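Phosphodiesterase MJ0936 (Methanocaldococcus jannaschii, PDB 2AHD) is a phosphodiesterase of the calcineurin-like phosphoesterase superfamily, built on two facing beta-sheets with helices packed on them. Local coordinates at residues 4-9 against 31-36; 115-120 against 135-140; 120-125 against 142-147. All coordinates share one frame; numbering follows the deposited sequence.

Interaction 1. Residues 4-9 against 31-36; sequences GIMSDT and VIHCGD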
ATOM      1  N   GLY A   4       3.050  -0.768  -7.482  1.00 82.20           N
ATOM      2  CA  GLY A   4       1.796  -0.112  -7.167  1.00 78.11           C
ATOM      3  C   GLY A   4       1.526   0.051  -5.679  1.00 75.20           C
ATOM      4  O   GLY A   4       1.808  -0.839  -4.873  1.00 75.02           O
ATOM      5  N   ILE A   5       0.965   1.201  -5.319  1.00 72.20           N
ATOM      6  CA  ILE A   5       0.648   1.506  -3.928  1.00 67.69           C
ATOM      7  C   ILE A   5      -0.849   1.769  -3.743  1.00 65.01           C
ATOM      8  O   ILE A   5      -1.478   2.450  -4.561  1.00 65.72           O
ATOM      9  CB  ILE A   5       1.399   2.756  -3.464  1.00 67.27           C
ATOM     10  CG1 ILE A   5       2.857   2.676  -3.904  1.00 66.46           C
ATOM     11  CG2 ILE A   5       1.314   2.878  -1.961  1.00 67.23           C
ATOM     12  CD1 ILE A   5       3.658   3.914  -3.575  1.00 67.49           C
ATOM     13  N   MET A   6      -1.418   1.220  -2.676  1.00 60.47           N
ATOM     14  CA  MET A   6      -2.825   1.431  -2.376  1.00 55.54           C
ATOM     15  C   MET A   6      -2.978   1.420  -0.853  1.00 54.38           C
ATOM     16  O   MET A   6      -2.007   1.184  -0.139  1.00 53.33           O
ATOM     17  CB  MET A   6      -3.704   0.374  -3.083  1.00 50.94           C
ATOM     18  CG  MET A   6      -3.582  -1.051  -2.601  1.00 46.90           C
ATOM     19  SD  MET A   6      -4.321  -2.184  -3.762  1.00 41.34           S
ATOM     20  CE  MET A   6      -5.925  -1.707  -3.801  1.00 38.72           C
ATOM     21  N   SER A   7      -4.177   1.715  -0.354  1.00 54.31           N
ATOM     22  CA  SER A   7      -4.425   1.756   1.091  1.00 52.83           C
ATOM     23  C   SER A   7      -5.891   2.040   1.404  1.00 53.15           C
ATOM     24  O   SER A   7      -6.615   2.577   0.573  1.00 52.68           O
ATOM     25  CB  SER A   7      -3.536   2.834   1.733  1.00 50.84           C
ATOM     26  OG  SER A   7      -3.713   2.904   3.134  1.00 47.06           O
ATOM     27  N   ASP A   8      -6.321   1.676   2.607  1.00 54.57           N
ATOM     28  CA  ASP A   8      -7.699   1.911   3.042  1.00 55.63           C
ATOM     29  C   ASP A   8      -8.704   1.671   1.921  1.00 55.45           C
ATOM     30  O   ASP A   8      -9.197   2.621   1.323  1.00 56.65           O
ATOM     31  CB  ASP A   8      -7.870   3.353   3.533  1.00 54.89           C
ATOM     32  CG  ASP A   8      -6.701   3.833   4.347  1.00 55.90           C
ATOM     33  OD1 ASP A   8      -6.400   3.195   5.363  1.00 58.11           O
ATOM     34  OD2 ASP A   8      -6.077   4.851   3.972  1.00 58.40           O
ATOM     35  N   THR A   9      -9.011   0.416   1.638  1.00 54.72           N
ATOM     36  CA  THR A   9      -9.971   0.102   0.596  1.00 55.38           C
ATOM     37  C   THR A   9     -11.374  -0.037   1.191  1.00 56.27           C
ATOM     38  O   THR A   9     -12.379   0.150   0.503  1.00 56.44           O
ATOM     39  CB  THR A   9      -9.596  -1.184  -0.109  1.00 55.26           C
ATOM     40  OG1 THR A   9      -9.304  -2.190   0.870  1.00 55.41           O
ATOM     41  CG2 THR A   9      -8.398  -0.955  -1.000  1.00 54.26           C
ATOM     42  N   VAL A  31       2.759  -5.068  -5.416  1.00 81.12           N
ATOM     43  CA  VAL A  31       1.810  -4.066  -4.939  1.00 77.49           C
ATOM     44  C   VAL A  31       1.824  -3.950  -3.426  1.00 75.88           C
ATOM     45  O   VAL A  31       1.775  -4.954  -2.721  1.00 75.74           O
ATOM     46  CB  VAL A  31       0.371  -4.389  -5.378  1.00 76.95           C
ATOM     47  CG1 VAL A  31      -0.583  -3.401  -4.763  1.00 77.58           C
ATOM     48  CG2 VAL A  31       0.252  -4.316  -6.887  1.00 76.23           C
ATOM     49  N   ILE A  32       1.899  -2.712  -2.940  1.00 74.02           N
ATOM     50  CA  ILE A  32       1.896  -2.421  -1.503  1.00 71.02           C
ATOM     51  C   ILE A  32       0.504  -1.926  -1.095  1.00 69.47           C
ATOM     52  O   ILE A  32      -0.064  -1.051  -1.747  1.00 70.08           O
ATOM     53  CB  ILE A  32       2.902  -1.314  -1.151  1.00 70.32           C
ATOM     54  CG1 ILE A  32       4.297  -1.707  -1.606  1.00 68.40           C
ATOM     55  CG2 ILE A  32       2.886  -1.052   0.341  1.00 70.70           C
ATOM     56  CD1 ILE A  32       5.327  -0.669  -1.287  1.00 67.78           C
ATOM     57  N   HIS A  33      -0.041  -2.489  -0.025  1.00 66.97           N
ATOM     58  CA  HIS A  33      -1.357  -2.106   0.470  1.00 65.37           C
ATOM     59  C   HIS A  33      -1.145  -1.908   1.952  1.00 64.13           C
ATOM     60  O   HIS A  33      -0.913  -2.859   2.674  1.00 65.11           O
ATOM     61  CB  HIS A  33      -2.346  -3.240   0.219  1.00 64.71           C
ATOM     62  CG  HIS A  33      -3.752  -2.929   0.626  1.00 65.24           C
ATOM     63  ND1 HIS A  33      -4.084  -2.500   1.893  1.00 64.80           N
ATOM     64  CD2 HIS A  33      -4.918  -3.031  -0.054  1.00 65.17           C
ATOM     65  CE1 HIS A  33      -5.393  -2.355   1.977  1.00 63.98           C
ATOM     66  NE2 HIS A  33      -5.923  -2.672   0.810  1.00 64.40           N
ATOM     67  N   CYS A  34      -1.209  -0.679   2.422  1.00 63.07           N
ATOM     68  CA  CYS A  34      -0.950  -0.462   3.834  1.00 64.17           C
ATOM     69  C   CYS A  34      -2.155  -0.270   4.713  1.00 65.05           C
ATOM     70  O   CYS A  34      -2.043  -0.278   5.933  1.00 64.73           O
ATOM     71  CB  CYS A  34      -0.021   0.740   4.016  1.00 63.71           C
ATOM     72  SG  CYS A  34       0.083   1.867   2.613  1.00 57.99           S
ATOM     73  N   GLY A  35      -3.314  -0.124   4.093  1.00 66.98           N
ATOM     74  CA  GLY A  35      -4.522   0.151   4.851  1.00 66.42           C
ATOM     75  C   GLY A  35      -5.387  -0.987   5.294  1.00 64.84           C
ATOM     76  O   GLY A  35      -4.929  -2.104   5.478  1.00 65.32           O
ATOM     77  N   ASP A  36      -6.659  -0.674   5.477  1.00 63.87           N
ATOM     78  CA  ASP A  36      -7.623  -1.662   5.907  1.00 63.70           C
ATOM     79  C   ASP A  36      -8.342  -2.238   4.690  1.00 63.43           C
ATOM     80  O   ASP A  36      -9.072  -1.528   3.999  1.00 63.03           O
ATOM     81  CB  ASP A  36      -8.688  -1.050   6.847  1.00 63.21           C
ATOM     82  CG  ASP A  36      -8.108  -0.111   7.904  1.00 62.18           C
ATOM     83  OD1 ASP A  36      -8.257   1.123   7.750  1.00 62.94           O
ATOM     84  OD2 ASP A  36      -7.525  -0.598   8.887  1.00 59.08           O
TER
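The beta-alpha-beta unit made of strand 3-6, helix 13-24 and strand 30-33 brings Gly4, Ile5 and Met6 alongside Val31, Ile32 and His33 as parallel partners. The axes of the paired segments come within 4.6 Å and diverge by only 14°. The backbone ladder confirms the register: Ile32 N donates to Gly4 O at 2.7 Å, Met6 N to Ile32 O at 2.8 Å, and Cys34 N extends the pairing past the strand ends by bonding Met6 O at 3.3 Å. Ile5 and Ile32 point to one face of the sheet, where both meet Ile117 of the second sheet. Met6, Val31 and His33 occupy the other face; Phe23 of helix 13-24 touches both Met6 and Val31, while the His33 ring stacks with Phe37. With chi1 at 68°, the Met6 chain leans over the neighbouring strand, so that its CG lies 3.5 Å from His33 CD2 and its SD 4.1 Å from Val31 CG1. The His33 ring, carried anti to its own N (chi1 -177°), reaches along the loop that follows strand 3-6. Ser7 CA sits over one ring face, toward the rim, while Thr9 OG1 lies at the edge in the ring plane, 3.4 Å from NE2 in a weak hydrogen bond of undecided direction. Thr9 N closes the far end on Asp36 O at 3.1 Å, approaching from above the carbonyl plane. The nearby carboxylates of Asp8 and Asp36 each have a backbone donor, His120 N for Asp8 and Asn60 N for Asp36. Loops carrying Asp8-Thr9-His10 and Gly35-Asp36 at the C-terminal ends of parallel strands match the sequence motifs that line the metal centre in relatives, consistent with the active-site end of the calcineurin-like fold.

Interaction 2. Residues 115-120 against 135-140; sequences VVIYGH and INPGEC
Ile135 lies beside Ile117 as its parallel bridge partner, with CA atoms 4.7 Å apart. Its N donates to Val116 O at 2.8 Å, and its O accepts from Tyr118 N at 3.0 Å, the pattern expected when one residue of a parallel strand bonds to the two neighbours of its partner. Its side chain shares a face with Ile117 and extends CD1 to within 4.2 Å of Val115 CG1. At Asn136 the contact moves to the Tyr118 ring. Asn136 CB lies over one ring face, 4.1 Å from the Tyr118 centroid and 22° off the normal, a CH-pi contact. With CG anti to N (chi1 -176°), the amide stands at 74° to the ring and brings ND2 within 3.2 Å of Tyr118 CE1. Pro137 packs its CD 4.4 Å from Ile117 CG2. Gly138 N then donates to Asn136 OD1 at 2.9 Å, closing an Asx turn as the strand ends. Strand 133-136 is flanked on its other side by strand 125-128, and strand 115-118 by strand 91-96. Ile5 of strand 3-6, in the facing sheet, touches Ile117, Ile135 and Pro137, whereas helix 101-110 covers Val116 and Tyr118 through Leu104.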
ATOM      1  N   VAL A 115      12.327   5.553   1.064  1.00 74.32           N
ATOM      2  CA  VAL A 115      10.908   5.784   0.882  1.00 71.89           C
ATOM      3  C   VAL A 115      10.152   5.383   2.132  1.00 70.08           C
ATOM      4  O   VAL A 115      10.557   4.463   2.824  1.00 70.06           O
ATOM      5  CB  VAL A 115      10.384   4.951  -0.302  1.00 72.08           C
ATOM      6  CG1 VAL A 115       8.974   5.375  -0.663  1.00 71.51           C
ATOM      7  CG2 VAL A 115      11.323   5.107  -1.494  1.00 72.97           C
ATOM      8  N   VAL A 116       9.072   6.100   2.433  1.00 69.11           N
ATOM      9  CA  VAL A 116       8.219   5.787   3.583  1.00 66.95           C
ATOM     10  C   VAL A 116       6.777   5.873   3.103  1.00 66.22           C
ATOM     11  O   VAL A 116       6.302   6.929   2.707  1.00 66.16           O
ATOM     12  CB  VAL A 116       8.423   6.757   4.755  1.00 65.11           C
ATOM     13  CG1 VAL A 116       7.520   6.377   5.893  1.00 63.88           C
ATOM     14  CG2 VAL A 116       9.853   6.711   5.217  1.00 64.62           C
ATOM     15  N   ILE A 117       6.096   4.737   3.121  1.00 65.55           N
ATOM     16  CA  ILE A 117       4.721   4.645   2.665  1.00 64.59           C
ATOM     17  C   ILE A 117       3.768   4.376   3.824  1.00 64.50           C
ATOM     18  O   ILE A 117       4.077   3.584   4.708  1.00 65.67           O
ATOM     19  CB  ILE A 117       4.595   3.520   1.638  1.00 64.38           C
ATOM     20  CG1 ILE A 117       5.621   3.733   0.521  1.00 62.56           C
ATOM     21  CG2 ILE A 117       3.175   3.467   1.097  1.00 65.46           C
ATOM     22  CD1 ILE A 117       5.626   2.649  -0.507  1.00 60.62           C
ATOM     23  N   TYR A 118       2.605   5.025   3.819  1.00 63.67           N
ATOM     24  CA  TYR A 118       1.633   4.839   4.895  1.00 62.76           C
ATOM     25  C   TYR A 118       0.248   5.287   4.461  1.00 61.69           C
ATOM     26  O   TYR A 118       0.117   5.992   3.477  1.00 62.25           O
ATOM     27  CB  TYR A 118       2.068   5.635   6.124  1.00 62.98           C
ATOM     28  CG  TYR A 118       1.865   7.112   5.962  1.00 62.79           C
ATOM     29  CD1 TYR A 118       0.772   7.747   6.540  1.00 63.30           C
ATOM     30  CD2 TYR A 118       2.734   7.868   5.192  1.00 63.64           C
ATOM     31  CE1 TYR A 118       0.551   9.098   6.356  1.00 64.56           C
ATOM     32  CE2 TYR A 118       2.528   9.222   4.995  1.00 64.99           C
ATOM     33  CZ  TYR A 118       1.435   9.833   5.582  1.00 65.76           C
ATOM     34  OH  TYR A 118       1.241  11.185   5.420  1.00 65.56           O
ATOM     35  N   GLY A 119      -0.779   4.873   5.195  1.00 61.54           N
ATOM     36  CA  GLY A 119      -2.140   5.260   4.857  1.00 61.88           C
ATOM     37  C   GLY A 119      -2.853   5.779   6.089  1.00 61.96           C
ATOM     38  O   GLY A 119      -2.375   6.708   6.733  1.00 63.12           O
ATOM     39  N   HIS A 120      -4.003   5.199   6.407  1.00 61.45           N
ATOM     40  CA  HIS A 120      -4.763   5.575   7.600  1.00 61.83           C
ATOM     41  C   HIS A 120      -5.449   6.922   7.636  1.00 61.99           C
ATOM     42  O   HIS A 120      -6.585   7.017   8.078  1.00 61.60           O
ATOM     43  CB  HIS A 120      -3.877   5.478   8.829  1.00 62.47           C
ATOM     44  CG  HIS A 120      -4.552   5.903  10.093  1.00 63.27           C
ATOM     45  ND1 HIS A 120      -5.780   5.411  10.483  1.00 63.67           N
ATOM     46  CD2 HIS A 120      -4.148   6.730  11.082  1.00 62.97           C
ATOM     47  CE1 HIS A 120      -6.100   5.913  11.659  1.00 62.34           C
ATOM     48  NE2 HIS A 120      -5.126   6.715  12.046  1.00 63.43           N
ATOM     49  N   ILE A 135       5.193   8.829   0.985  1.00 62.19           N
ATOM     50  CA  ILE A 135       4.000   8.588   0.191  1.00 61.57           C
ATOM     51  C   ILE A 135       2.774   8.005   0.888  1.00 60.23           C
ATOM     52  O   ILE A 135       2.858   7.008   1.592  1.00 61.08           O
ATOM     53  CB  ILE A 135       4.332   7.655  -0.995  1.00 63.00           C
ATOM     54  CG1 ILE A 135       5.455   8.262  -1.842  1.00 63.35           C
ATOM     55  CG2 ILE A 135       3.079   7.402  -1.838  1.00 62.55           C
ATOM     56  CD1 ILE A 135       5.972   7.328  -2.920  1.00 64.39           C
ATOM     57  N   ASN A 136       1.631   8.642   0.672  1.00 58.18           N
ATOM     58  CA  ASN A 136       0.356   8.178   1.197  1.00 55.23           C
ATOM     59  C   ASN A 136      -0.451   8.113  -0.086  1.00 53.00           C
ATOM     60  O   ASN A 136      -0.708   9.126  -0.722  1.00 52.45           O
ATOM     61  CB  ASN A 136      -0.263   9.190   2.166  1.00 54.38           C
ATOM     62  CG  ASN A 136      -1.552   8.683   2.803  1.00 53.58           C
ATOM     63  OD1 ASN A 136      -2.398   8.060   2.147  1.00 51.58           O
ATOM     64  ND2 ASN A 136      -1.714   8.962   4.090  1.00 53.72           N
ATOM     65  N   PRO A 137      -0.827   6.914  -0.505  1.00 51.56           N
ATOM     66  CA  PRO A 137      -1.597   6.786  -1.739  1.00 52.49           C
ATOM     67  C   PRO A 137      -3.007   7.349  -1.700  1.00 54.27           C
ATOM     68  O   PRO A 137      -3.650   7.486  -2.744  1.00 54.58           O
ATOM     69  CB  PRO A 137      -1.584   5.283  -1.992  1.00 52.19           C
ATOM     70  CG  PRO A 137      -1.518   4.715  -0.621  1.00 51.71           C
ATOM     71  CD  PRO A 137      -0.527   5.598   0.073  1.00 50.60           C
ATOM     72  N   GLY A 138      -3.487   7.690  -0.506  1.00 56.06           N
ATOM     73  CA  GLY A 138      -4.842   8.189  -0.397  1.00 55.75           C
ATOM     74  C   GLY A 138      -5.760   6.993  -0.200  1.00 56.33           C
ATOM     75  O   GLY A 138      -5.296   5.861  -0.129  1.00 56.95           O
ATOM     76  N   GLU A 139      -7.064   7.231  -0.132  1.00 56.64           N
ATOM     77  CA  GLU A 139      -8.030   6.167   0.093  1.00 56.45           C
ATOM     78  C   GLU A 139      -8.576   5.593  -1.195  1.00 57.52           C
ATOM     79  O   GLU A 139      -9.086   6.308  -2.052  1.00 59.38           O
ATOM     80  CB  GLU A 139      -9.180   6.696   0.940  1.00 57.51           C
ATOM     81  CG  GLU A 139      -9.733   8.007   0.430  1.00 58.05           C
ATOM     82  CD  GLU A 139     -11.017   8.404   1.094  1.00 59.15           C
ATOM     83  OE1 GLU A 139     -11.609   9.414   0.674  1.00 58.80           O
ATOM     84  OE2 GLU A 139     -11.441   7.709   2.030  1.00 59.78           O
ATOM     85  N   CYS A 140      -8.479   4.283  -1.334  1.00 57.35           N
ATOM     86  CA  CYS A 140      -8.972   3.631  -2.525  1.00 56.75           C
ATOM     87  C   CYS A 140     -10.500   3.664  -2.574  1.00 55.82           C
ATOM     88  O   CYS A 140     -11.086   3.724  -3.648  1.00 56.07           O
ATOM     89  CB  CYS A 140      -8.457   2.198  -2.557  1.00 57.43           C
ATOM     90  SG  CYS A 140      -8.821   1.313  -4.067  1.00 60.39           S
TER

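Interaction 3. Residues 120-125 against 142-147; sequences HTHERV and GYLTGI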
ATOM      1  N   HIS A 120      -4.003   5.199   6.407  1.00 61.45           N
ATOM      2  CA  HIS A 120      -4.763   5.575   7.600  1.00 61.83           C
ATOM      3  C   HIS A 120      -5.449   6.922   7.636  1.00 61.99           C
ATOM      4  O   HIS A 120      -6.585   7.017   8.078  1.00 61.60           O
ATOM      5  CB  HIS A 120      -3.877   5.478   8.829  1.00 62.47           C
ATOM      6  CG  HIS A 120      -4.552   5.903  10.093  1.00 63.27           C
ATOM      7  ND1 HIS A 120      -5.780   5.411  10.483  1.00 63.67           N
ATOM      8  CD2 HIS A 120      -4.148   6.730  11.082  1.00 62.97           C
ATOM      9  CE1 HIS A 120      -6.100   5.913  11.659  1.00 62.34           C
ATOM     10  NE2 HIS A 120      -5.126   6.715  12.046  1.00 63.43           N
ATOM     11  N   THR A 121      -4.755   7.967   7.201  1.00 63.17           N
ATOM     12  CA  THR A 121      -5.324   9.304   7.212  1.00 63.16           C
ATOM     13  C   THR A 121      -6.330   9.509   6.107  1.00 64.22           C
ATOM     14  O   THR A 121      -7.201  10.361   6.222  1.00 64.84           O
ATOM     15  CB  THR A 121      -4.241  10.377   7.072  1.00 62.67           C
ATOM     16  OG1 THR A 121      -3.569  10.218   5.819  1.00 62.73           O
ATOM     17  CG2 THR A 121      -3.238  10.267   8.207  1.00 63.03           C
ATOM     18  N   HIS A 122      -6.224   8.722   5.042  1.00 65.74           N
ATOM     19  CA  HIS A 122      -7.131   8.859   3.906  1.00 67.04           C
ATOM     20  C   HIS A 122      -6.699  10.116   3.151  1.00 67.89           C
ATOM     21  O   HIS A 122      -7.225  10.440   2.093  1.00 66.54           O
ATOM     22  CB  HIS A 122      -8.580   9.021   4.386  1.00 67.51           C
ATOM     23  CG  HIS A 122      -9.217   7.755   4.871  1.00 66.92           C
ATOM     24  ND1 HIS A 122     -10.040   6.987   4.080  1.00 67.49           N
ATOM     25  CD2 HIS A 122      -9.174   7.138   6.074  1.00 67.30           C
ATOM     26  CE1 HIS A 122     -10.480   5.952   4.772  1.00 67.04           C
ATOM     27  NE2 HIS A 122      -9.970   6.019   5.986  1.00 67.54           N
ATOM     28  N   GLU A 123      -5.728  10.822   3.715  1.00 69.99           N
ATOM     29  CA  GLU A 123      -5.209  12.039   3.111  1.00 71.50           C
ATOM     30  C   GLU A 123      -4.010  11.744   2.238  1.00 71.49           C
ATOM     31  O   GLU A 123      -2.905  11.613   2.738  1.00 71.02           O
ATOM     32  CB  GLU A 123      -4.798  13.037   4.194  1.00 73.37           C
ATOM     33  CG  GLU A 123      -5.945  13.542   5.042  1.00 77.31           C
ATOM     34  CD  GLU A 123      -7.033  14.216   4.219  1.00 80.01           C
ATOM     35  OE1 GLU A 123      -8.027  14.682   4.812  1.00 81.28           O
ATOM     36  OE2 GLU A 123      -6.903  14.285   2.978  1.00 82.74           O
ATOM     37  N   ARG A 124      -4.233  11.647   0.934  1.00 72.34           N
ATOM     38  CA  ARG A 124      -3.156  11.374  -0.006  1.00 72.83           C
ATOM     39  C   ARG A 124      -2.110  12.484  -0.010  1.00 73.94           C
ATOM     40  O   ARG A 124      -2.431  13.649  -0.211  1.00 73.88           O
ATOM     41  CB  ARG A 124      -3.716  11.235  -1.417  1.00 72.22           C
ATOM     42  CG  ARG A 124      -4.279  12.521  -1.959  1.00 70.82           C
ATOM     43  CD  ARG A 124      -4.930  12.361  -3.305  1.00 69.98           C
ATOM     44  NE  ARG A 124      -5.519  13.628  -3.719  1.00 70.75           N
ATOM     45  CZ  ARG A 124      -6.561  14.201  -3.125  1.00 71.88           C
ATOM     46  NH1 ARG A 124      -7.143  13.615  -2.091  1.00 72.60           N
ATOM     47  NH2 ARG A 124      -7.011  15.373  -3.547  1.00 71.97           N
ATOM     48  N   VAL A 125      -0.853  12.113   0.220  1.00 75.93           N
ATOM     49  CA  VAL A 125       0.248  13.071   0.206  1.00 76.32           C
ATOM     50  C   VAL A 125       1.413  12.434  -0.539  1.00 77.97           C
ATOM     51  O   VAL A 125       1.479  11.214  -0.689  1.00 76.90           O
ATOM     52  CB  VAL A 125       0.715  13.453   1.608  1.00 74.14           C
ATOM     53  CG1 VAL A 125       1.636  12.398   2.148  1.00 73.55           C
ATOM     54  CG2 VAL A 125       1.403  14.785   1.564  1.00 73.15           C
ATOM     55  N   GLY A 142     -12.292   6.067  -1.307  1.00 53.75           N
ATOM     56  CA  GLY A 142     -12.629   7.456  -1.557  1.00 53.95           C
ATOM     57  C   GLY A 142     -13.774   7.956  -0.713  1.00 54.99           C
ATOM     58  O   GLY A 142     -14.254   9.062  -0.925  1.00 54.96           O
ATOM     59  N   TYR A 143     -14.194   7.148   0.261  1.00 56.89           N
ATOM     60  CA  TYR A 143     -15.325   7.463   1.146  1.00 55.71           C
ATOM     61  C   TYR A 143     -15.288   8.780   1.886  1.00 56.64           C
ATOM     62  O   TYR A 143     -16.265   9.525   1.888  1.00 57.30           O
ATOM     63  CB  TYR A 143     -15.518   6.372   2.198  1.00 53.71           C
ATOM     64  CG  TYR A 143     -16.186   5.132   1.690  1.00 52.87           C
ATOM     65  CD1 TYR A 143     -17.268   5.206   0.830  1.00 51.13           C
ATOM     66  CD2 TYR A 143     -15.762   3.876   2.108  1.00 54.46           C
ATOM     67  CE1 TYR A 143     -17.923   4.056   0.396  1.00 53.33           C
ATOM     68  CE2 TYR A 143     -16.408   2.712   1.679  1.00 54.63           C
ATOM     69  CZ  TYR A 143     -17.491   2.810   0.821  1.00 54.41           C
ATOM     70  OH  TYR A 143     -18.127   1.666   0.387  1.00 54.32           O
ATOM     71  N   LEU A 144     -14.160   9.069   2.514  1.00 56.86           N
ATOM     72  CA  LEU A 144     -14.061  10.267   3.316  1.00 56.62           C
ATOM     73  C   LEU A 144     -13.595  11.539   2.636  1.00 55.29           C
ATOM     74  O   LEU A 144     -13.563  12.575   3.267  1.00 56.63           O
ATOM     75  CB  LEU A 144     -13.207   9.965   4.567  1.00 56.93           C
ATOM     76  CG  LEU A 144     -13.634   8.711   5.383  1.00 57.01           C
ATOM     77  CD1 LEU A 144     -12.761   8.553   6.626  1.00 53.62           C
ATOM     78  CD2 LEU A 144     -15.123   8.798   5.772  1.00 55.78           C
ATOM     79  N   THR A 145     -13.251  11.482   1.357  1.00 55.15           N
ATOM     80  CA  THR A 145     -12.797  12.686   0.643  1.00 55.18           C
ATOM     81  C   THR A 145     -13.501  12.805  -0.699  1.00 55.37           C
ATOM     82  O   THR A 145     -13.424  13.842  -1.354  1.00 56.70           O
ATOM     83  CB  THR A 145     -11.263  12.688   0.327  1.00 53.87           C
ATOM     84  OG1 THR A 145     -10.980  11.678  -0.645  1.00 51.90           O
ATOM     85  CG2 THR A 145     -10.427  12.451   1.578  1.00 51.35           C
ATOM     86  N   GLY A 146     -14.165  11.733  -1.110  1.00 54.48           N
ATOM     87  CA  GLY A 146     -14.867  11.734  -2.373  1.00 52.70           C
ATOM     88  C   GLY A 146     -13.952  11.563  -3.564  1.00 52.82           C
ATOM     89  O   GLY A 146     -14.389  11.639  -4.700  1.00 53.20           O
ATOM     90  N   ILE A 147     -12.676  11.320  -3.306  1.00 53.79           N
ATOM     91  CA  ILE A 147     -11.696  11.139  -4.371  1.00 53.36           C
ATOM     92  C   ILE A 147     -10.903   9.850  -4.193  1.00 52.51           C
ATOM     93  O   ILE A 147      -9.909   9.817  -3.459  1.00 51.55           O
ATOM     94  CB  ILE A 147     -10.725  12.322  -4.393  1.00 53.03           C
ATOM     95  CG1 ILE A 147     -11.526  13.613  -4.477  1.00 50.63           C
ATOM     96  CG2 ILE A 147      -9.764  12.195  -5.561  1.00 51.88           C
ATOM     97  CD1 ILE A 147     -10.694  14.820  -4.384  1.00 52.81           C
TER
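A chi1 of -75° at His122 and of -51° at Leu144 sets each CG anti to its carbonyl carbon, and the imidazole and one leucine methyl, CD1, meet between the two loops. Leu144 CD1 lands almost centrally on one face of the His122 ring, 3.8 Å from the centroid and 6° off the normal. This is a CH-pi contact in which a single methyl is centred over the ring, rather than touching an edge. The ring has a polar tether as well: ND1 is hydrogen-bonded to Glu139, which should limit its rotation. Thr145 accepts Ile147 N at its OG1 over 3.2 Å, an ST turn, and Gly146 N bonds Gly142 O at 2.7 Å to tighten the same loop. The methyl branch of Thr145, CG2, faces His122 O at 3.8 Å in plain packing. Farther along, Arg124 runs extended from CG to NE and crosses Ile147 at about a right angle: CG2 of Ile147 lies over one face of the guanidinium group, and its CD1 is 3.8 Å from Arg124 NH2. Arg124 NE also has a long, weak ion pair with Glu162. Both Arg124 and Ile147 touch a crystal neighbour, so this pairing may owe something to lattice packing. The direct contact across the segments is thus apolar in kind, with Leu144 CD1 on the imidazole and Ile147 CG2 on the guanidinium. The polar tie between the loops runs instead through Glu139, whose carboxylate bonds to His122 on one side and to Leu144 N and Thr145 OG1 on the other.

Overall arrangement
Interactions 1 and 2 belong to different sheets that face each other, with centres 7 Å apart. Their cores meet at Ile32 CD1 and Ile117 CD1, separated by 3.4 Å, and their loops join through a probable hydrogen bond from Cys140 N to Ser7 O at 3.2 Å. Interaction 3 begins at His120, shared with interaction 2, and lies nearer the surface, with its centre about 12 Å from that of interaction 1. Glu139 carries interaction 2 into interaction 3, its OE2 2.6 Å from His122 ND1 and its OE1 2.7 Å from Thr145 OG1. Asp8 OD1, 3.3 Å from His120 N, connects the first contact to both others around the probable active-site end.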